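Local atomic coordinates of transcriptional regulator (Saccharomonospora viridis, PDB entry 4KWA), a protein that probably binds DNA as a repressor of the TetR family, with a helix-turn-helix domain joined to a helical C-terminal domain that here holds choline. Residues D160-G163 against I164-L167; V175-M178 against R179-L182; I134-G137 against Q138-G141. All blocks are in the same frame, centred on the assembly; numbering follows the deposited sequence.

Contact 1: D160-G163 against I164-L167; sequences DGLG and IQVL
Gln165 folds back over the preceding turn of its helix and lays CG against the carbonyl oxygen of Gly161, with CG and O 3.2 Å apart. The same oxygen accepts the backbone N-H of Gln165, in a bond of 3.2 Å from N to O, and a hydrogen bond from a water whose oxygen lies 2.8 Å from Gly161 O. This water in turn accepts a hydrogen from the Gln165 amide, bridging Gly161 O to NE2, so that main chain and side chain of one residue converge on one buried carbonyl. The geometry follows from CG lying beside the backbone N (chi1 -62°) and an extended chain beyond it, which carries the amide back along the helix. At its far end OE1 passes Leu162 CD2 at 3.9 Å and accepts a hydrogen bond from Lys170 NZ; with the water at NE2, this helps set the amide's rotation.

On another flank, Ile164 presses CG1 and CD1 against Asp160 O, the nearer carbon, CG1, at 3.2 Å, while its N donates to that oxygen. Leu167 N closes the last of these turns on Gly163 O with a bond of 2.8 Å, almost straight at 178°.

Asp160 lines the choline pocket together with Trp99 of helix 94-109, and Leu167 also packs on that tryptophan. Leu162 and Val166 meet helix 175-190 instead, while Gln165 touches Tyr123 of the second subunit. This part of helix 148-168 is therefore buried among the ligand-binding helix 94-109, the C-terminal helix and the dimer partner.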
loop_
_atom_site.group_PDB
_atom_site.type_symbol
_atom_site.label_atom_id
_atom_site.label_comp_id
_atom_site.label_asym_id
_atom_site.label_seq_id
_atom_site.Cartn_x
_atom_site.Cartn_y
_atom_site.Cartn_z
ATOM N N ASP A 160 5.749 -1.328 -4.495
ATOM C CA ASP A 160 4.782 -0.841 -3.449
ATOM C C ASP A 160 4.521 -1.883 -2.316
ATOM O O ASP A 160 4.534 -1.578 -1.141
ATOM C CB ASP A 160 3.481 -0.449 -4.122
ATOM C CG ASP A 160 3.579 0.826 -4.877
ATOM O OD1 ASP A 160 4.499 1.592 -4.640
ATOM O OD2 ASP A 160 2.719 1.075 -5.649
ATOM N N GLY A 161 4.350 -3.136 -2.688
ATOM C CA GLY A 161 4.182 -4.192 -1.751
ATOM C C GLY A 161 5.344 -4.424 -0.787
ATOM O O GLY A 161 5.166 -4.690 0.410
ATOM N N LEU A 162 6.528 -4.394 -1.324
ATOM C CA LEU A 162 7.741 -4.541 -0.542
ATOM C C LEU A 162 7.865 -3.369 0.340
ATOM O O LEU A 162 8.211 -3.557 1.541
ATOM C CB LEU A 162 8.974 -4.717 -1.473
ATOM C CG LEU A 162 8.994 -6.066 -2.245
ATOM C CD1 LEU A 162 10.107 -5.900 -3.267
ATOM C CD2 LEU A 162 9.310 -7.197 -1.259
ATOM N N GLY A 163 7.493 -2.170 -0.110
ATOM C CA GLY A 163 7.654 -1.016 0.778
ATOM C C GLY A 163 6.815 -1.025 1.998
ATOM O O GLY A 163 7.220 -0.643 3.079
ATOM N N ILE A 164 5.606 -1.561 1.806
ATOM C CA ILE A 164 4.694 -1.782 2.872
ATOM C C ILE A 164 5.300 -2.723 3.886
ATOM O O ILE A 164 5.220 -2.437 5.086
ATOM C CB ILE A 164 3.314 -2.293 2.344
ATOM C CG1 ILE A 164 2.675 -1.310 1.419
ATOM C CG2 ILE A 164 2.360 -2.603 3.536
ATOM C CD1 ILE A 164 1.577 -1.911 0.539
ATOM N N GLN A 165 5.848 -3.850 3.435
ATOM C CA GLN A 165 6.448 -4.819 4.301
ATOM C C GLN A 165 7.587 -4.091 5.119
ATOM O O GLN A 165 7.695 -4.283 6.357
ATOM C CB GLN A 165 6.908 -6.032 3.486
ATOM C CG GLN A 165 5.777 -6.757 2.785
ATOM C CD GLN A 165 6.269 -7.906 1.921
ATOM O OE1 GLN A 165 7.431 -8.302 2.029
ATOM N NE2 GLN A 165 5.364 -8.498 1.106
ATOM N N VAL A 166 8.360 -3.211 4.478
ATOM C CA VAL A 166 9.355 -2.470 5.250
ATOM C C VAL A 166 8.758 -1.540 6.287
ATOM O O VAL A 166 9.085 -1.619 7.497
ATOM C CB VAL A 166 10.344 -1.712 4.320
ATOM C CG1 VAL A 166 11.356 -0.883 5.133
ATOM C CG2 VAL A 166 10.980 -2.712 3.317
ATOM N N LEU A 167 7.860 -0.672 5.854
ATOM C CA LEU A 167 7.215 0.287 6.780
ATOM C C LEU A 167 6.393 -0.261 7.957
ATOM O O LEU A 167 6.471 0.306 9.091
ATOM C CB LEU A 167 6.468 1.372 6.070
ATOM C CG LEU A 167 7.318 2.586 5.634
ATOM C CD1 LEU A 167 8.227 2.309 4.459
ATOM C CD2 LEU A 167 6.407 3.750 5.246
HETATM O O HOH W 1 3.039 -6.232 1.270
#

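Contact 2: V175-M178 against R179-L182; sequences VDHM and RQHL
Arg179 reaches back one turn to Asp176 and joins it in a salt bridge, NH1 to OD1 at 3.0 Å. The carboxylate oxygen offers its anti lone pair and lies in the guanidinium plane, at the edge, although the two flat groups are turned 51° from each other. An N-H to oxygen angle of 131° makes this bond rather bent. The arginine gets there by leaving the backbone with CG opposite N (chi1 -172°) and then bending at chi3, which swings the guanidinium toward the start of the helix. Val175 CG1 stands 4.0 Å from NH2 of the same group. Glu86 supplies a second carboxylate, at NE, so the guanidinium is bound by two acids, which probably share in balancing its charge.

Met178, a selenomethionine, belongs to the buried flank. Its chain runs extended alongside Leu182, pointing the same way, and CG touches Leu182 CD1 at 3.9 Å. Leu182 also lays CG 3.4 Å from Met178 O, the carbonyl that receives its own N-H over 3.0 Å. Polar and apolar pairs thus occupy different sides of one helical stretch, and main-chain bonds from each residue to the fourth one before it run underneath both.

Leu182 packs on Ile159 and Leu162 of helix 148-168, and Met178 on Val166 of the same helix as well as on Leu89 and Pro90. His181 extends the buried side to the second subunit, where it bonds to Glu150 and Arg154. The first turns of helix 175-190 are wedged in this way between helix 148-168, the 89-90 loop and the dimer partner.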
loop_
_atom_site.group_PDB
_atom_site.type_symbol
_atom_site.label_atom_id
_atom_site.label_comp_id
_atom_site.label_asym_id
_atom_site.label_seq_id
_atom_site.Cartn_x
_atom_site.Cartn_y
_atom_site.Cartn_z
ATOM N N VAL A 175 15.316 -2.324 4.463
ATOM C CA VAL A 175 15.560 -1.718 3.124
ATOM C C VAL A 175 16.583 -2.619 2.357
ATOM O O VAL A 175 16.493 -2.760 1.152
ATOM C CB VAL A 175 16.148 -0.300 3.257
ATOM C CG1 VAL A 175 16.576 0.257 1.908
ATOM C CG2 VAL A 175 15.170 0.662 3.905
ATOM N N ASP A 176 17.668 -3.122 3.018
ATOM C CA ASP A 176 18.655 -3.990 2.342
ATOM C C ASP A 176 17.981 -5.212 1.742
ATOM O O ASP A 176 18.257 -5.590 0.611
ATOM C CB ASP A 176 19.775 -4.458 3.304
ATOM C CG ASP A 176 20.756 -3.325 3.703
ATOM O OD1 ASP A 176 20.995 -2.385 2.942
ATOM O OD2 ASP A 176 21.347 -3.427 4.791
ATOM N N HIS A 177 17.012 -5.793 2.465
ATOM C CA HIS A 177 16.321 -7.009 1.946
ATOM C C HIS A 177 15.454 -6.670 0.722
ATOM O O HIS A 177 15.457 -7.391 -0.253
ATOM C CB HIS A 177 15.602 -7.740 3.045
ATOM C CG HIS A 177 16.550 -8.340 4.066
ATOM N ND1 HIS A 177 16.617 -7.918 5.386
ATOM C CD2 HIS A 177 17.518 -9.290 3.934
ATOM C CE1 HIS A 177 17.538 -8.619 6.027
ATOM N NE2 HIS A 177 18.102 -9.455 5.169
HETATM N N MSE A 178 14.771 -5.531 0.788
HETATM C CA MSE A 178 13.946 -5.072 -0.340
HETATM C C MSE A 178 14.830 -4.834 -1.574
HETATM O O MSE A 178 14.459 -5.141 -2.730
HETATM C CB MSE A 178 13.254 -3.758 0.140
HETATM C CG MSE A 178 12.590 -3.077 -1.026
HETATM SE SE MSE A 178 11.347 -1.700 -0.313
HETATM C CE MSE A 178 10.674 -1.046 -1.976
ATOM N N ARG A 179 15.947 -4.186 -1.350
ATOM C CA ARG A 179 16.919 -3.921 -2.397
ATOM C C ARG A 179 17.360 -5.201 -3.056
ATOM O O ARG A 179 17.331 -5.289 -4.239
ATOM C CB ARG A 179 18.143 -3.146 -1.906
ATOM C CG ARG A 179 19.070 -2.709 -3.013
ATOM C CD ARG A 179 20.326 -2.008 -2.531
ATOM N NE ARG A 179 20.058 -0.725 -1.932
ATOM C CZ ARG A 179 20.165 -0.459 -0.645
ATOM N NH1 ARG A 179 20.538 -1.362 0.212
ATOM N NH2 ARG A 179 19.896 0.736 -0.200
ATOM N N GLN A 180 17.742 -6.183 -2.244
ATOM C CA GLN A 180 18.154 -7.524 -2.723
ATOM C C GLN A 180 17.033 -8.252 -3.518
ATOM O O GLN A 180 17.258 -8.752 -4.609
ATOM C CB GLN A 180 18.584 -8.413 -1.520
ATOM C CG GLN A 180 19.389 -9.642 -1.998
ATOM C CD GLN A 180 20.160 -10.337 -0.876
ATOM O OE1 GLN A 180 21.228 -10.917 -1.102
ATOM N NE2 GLN A 180 19.645 -10.242 0.340
ATOM N N HIS A 181 15.834 -8.248 -2.953
ATOM C CA HIS A 181 14.699 -8.851 -3.645
ATOM C C HIS A 181 14.455 -8.233 -5.030
ATOM O O HIS A 181 14.191 -8.907 -6.030
ATOM C CB HIS A 181 13.446 -8.742 -2.737
ATOM C CG HIS A 181 12.282 -9.525 -3.272
ATOM N ND1 HIS A 181 11.926 -10.766 -2.761
ATOM C CD2 HIS A 181 11.542 -9.364 -4.391
ATOM C CE1 HIS A 181 10.962 -11.283 -3.503
ATOM N NE2 HIS A 181 10.683 -10.444 -4.474
ATOM N N LEU A 182 14.453 -6.899 -5.105
ATOM C CA LEU A 182 14.204 -6.186 -6.341
ATOM C C LEU A 182 15.347 -6.378 -7.379
ATOM O O LEU A 182 15.074 -6.603 -8.544
ATOM C CB LEU A 182 13.986 -4.688 -6.055
ATOM C CG LEU A 182 12.627 -4.301 -5.458
ATOM C CD1 LEU A 182 12.603 -2.861 -4.940
ATOM C CD2 LEU A 182 11.535 -4.567 -6.483
#

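Contact 3: I134-G137 against Q138-G141; sequences IRTG and QKQG
Ile134, Arg135 and Thr136 accept the N-H groups of Gln138, Lys139 and Gln140 in the closing turns of helix 113-139, before the chain turns away at Gly141 with phi 80°. The bond from Gln140 N to Thr136 O is 2.8 Å long.

Gln138 runs back across Ile134, its CG 3.3 Å from Ile134 O and its NE2 3.7 Å from the methyl CG2. With CG beside the backbone N (chi1 -76°) and the chain extended, the amide comes to lie over the preceding turn, where OE1 is 3.6 Å from Arg135 CA. Its NE2 donates to the carbonyls of Arg144 and Gln146, so both of its hydrogens can be used in tying the helix to the loop beyond it. Arg135 crosses this amide at an angle, its CG touching OE1, and carries its guanidinium on to a salt bridge with Asp149.

A similar pairing on another side sets Gln140 alongside Thr136, with NE2 3.7 Å from the methyl CG2. That methyl faces the amide because the threonine hydroxyl is turned back to Met132 O. Gln140 is gripped at both ends of its amide by main-chain atoms at the start of helix 77-86: OE1 accepts from Ala77 N, in its first residue, and NE2 donates to Ala75 O just before it.

Gly141 N donates to Gln138 O at 3.1 Å, and the positive phi together with bonds back into the last turn makes this a Schellman motif, a classic C-terminal helix cap, here terminating helix 113-139.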
loop_
_atom_site.group_PDB
_atom_site.type_symbol
_atom_site.label_atom_id
_atom_site.label_comp_id
_atom_site.label_asym_id
_atom_site.label_seq_id
_atom_site.Cartn_x
_atom_site.Cartn_y
_atom_site.Cartn_z
ATOM N N ILE A 134 12.515 -0.246 -19.828
ATOM C CA ILE A 134 12.442 -1.608 -20.303
ATOM C C ILE A 134 12.626 -1.680 -21.800
ATOM O O ILE A 134 13.479 -2.476 -22.236
ATOM C CB ILE A 134 11.157 -2.305 -19.790
ATOM C CG1 ILE A 134 11.293 -2.447 -18.269
ATOM C CG2 ILE A 134 10.976 -3.651 -20.437
ATOM C CD1 ILE A 134 9.964 -2.689 -17.570
ATOM N N ARG A 135 11.877 -0.881 -22.586
ATOM C CA ARG A 135 12.020 -0.918 -24.041
ATOM C C ARG A 135 13.417 -0.457 -24.491
ATOM O O ARG A 135 13.972 -0.919 -25.474
ATOM C CB ARG A 135 10.907 -0.047 -24.694
ATOM C CG ARG A 135 9.528 -0.564 -24.357
ATOM C CD ARG A 135 8.438 0.304 -25.000
ATOM N NE ARG A 135 7.060 0.035 -24.589
ATOM C CZ ARG A 135 6.369 0.865 -23.799
ATOM N NH1 ARG A 135 6.911 2.073 -23.400
ATOM N NH2 ARG A 135 5.139 0.576 -23.507
ATOM N N THR A 136 14.061 0.445 -23.765
ATOM C CA THR A 136 15.437 0.756 -24.187
ATOM C C THR A 136 16.390 -0.460 -23.977
ATOM O O THR A 136 17.218 -0.749 -24.868
ATOM C CB THR A 136 15.983 2.002 -23.436
ATOM O OG1 THR A 136 15.113 3.101 -23.608
ATOM C CG2 THR A 136 17.337 2.438 -23.906
ATOM N N GLY A 137 16.340 -1.077 -22.810
ATOM C CA GLY A 137 17.202 -2.251 -22.503
ATOM C C GLY A 137 16.903 -3.384 -23.482
ATOM O O GLY A 137 17.785 -4.209 -23.822
ATOM N N GLN A 138 15.640 -3.460 -23.944
ATOM C CA GLN A 138 15.267 -4.446 -24.924
ATOM C C GLN A 138 15.964 -4.124 -26.212
ATOM O O GLN A 138 16.570 -5.034 -26.802
ATOM C CB GLN A 138 13.751 -4.506 -25.111
ATOM C CG GLN A 138 13.089 -5.230 -23.961
ATOM C CD GLN A 138 11.547 -5.182 -23.979
ATOM O OE1 GLN A 138 10.924 -4.288 -24.562
ATOM N NE2 GLN A 138 10.970 -6.066 -23.265
ATOM N N LYS A 139 15.911 -2.868 -26.640
ATOM C CA LYS A 139 16.606 -2.461 -27.915
ATOM C C LYS A 139 18.147 -2.652 -27.831
ATOM O O LYS A 139 18.827 -3.033 -28.816
ATOM C CB LYS A 139 16.265 -1.037 -28.290
ATOM C CG LYS A 139 16.731 -0.639 -29.704
ATOM C CD LYS A 139 16.241 0.730 -30.205
ATOM C CE LYS A 139 16.720 1.970 -29.437
ATOM N NZ LYS A 139 16.035 2.306 -28.140
ATOM N N GLN A 140 18.712 -2.312 -26.667
ATOM C CA GLN A 140 20.142 -2.470 -26.391
ATOM C C GLN A 140 20.564 -3.980 -26.303
ATOM O O GLN A 140 21.760 -4.290 -26.239
ATOM C CB GLN A 140 20.487 -1.753 -25.055
ATOM C CG GLN A 140 20.407 -0.221 -25.135
ATOM C CD GLN A 140 20.841 0.468 -23.841
ATOM O OE1 GLN A 140 21.065 -0.170 -22.842
ATOM N NE2 GLN A 140 21.006 1.770 -23.890
ATOM N N GLY A 141 19.587 -4.882 -26.192
ATOM C CA GLY A 141 19.785 -6.331 -26.094
ATOM C C GLY A 141 20.170 -6.808 -24.708
ATOM O O GLY A 141 20.650 -7.938 -24.530
#

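From the N terminus, contact 3 comes first, at the C-terminal end of helix 113-139. Contact 1 follows on helix 148-168 and contact 2 at the start of helix 175-190. Each lies within one unbroken run of eight residues, so none closes a long loop; they run in series, without nesting or crossing, all within the BetI-type C-terminal region. Contacts 1 and 2 meet directly: Leu162 CD1 lies 3.7 Å from Leu182 CG and Val166 CG2 3.8 Å from Met178 SE, joining the last two helices. Contact 3 stands apart, its centre about 28 Å from that of contact 1, but Ile134 packs on Ala148 and Leu151 near the beginning of helix 148-168, which thus connects both regions.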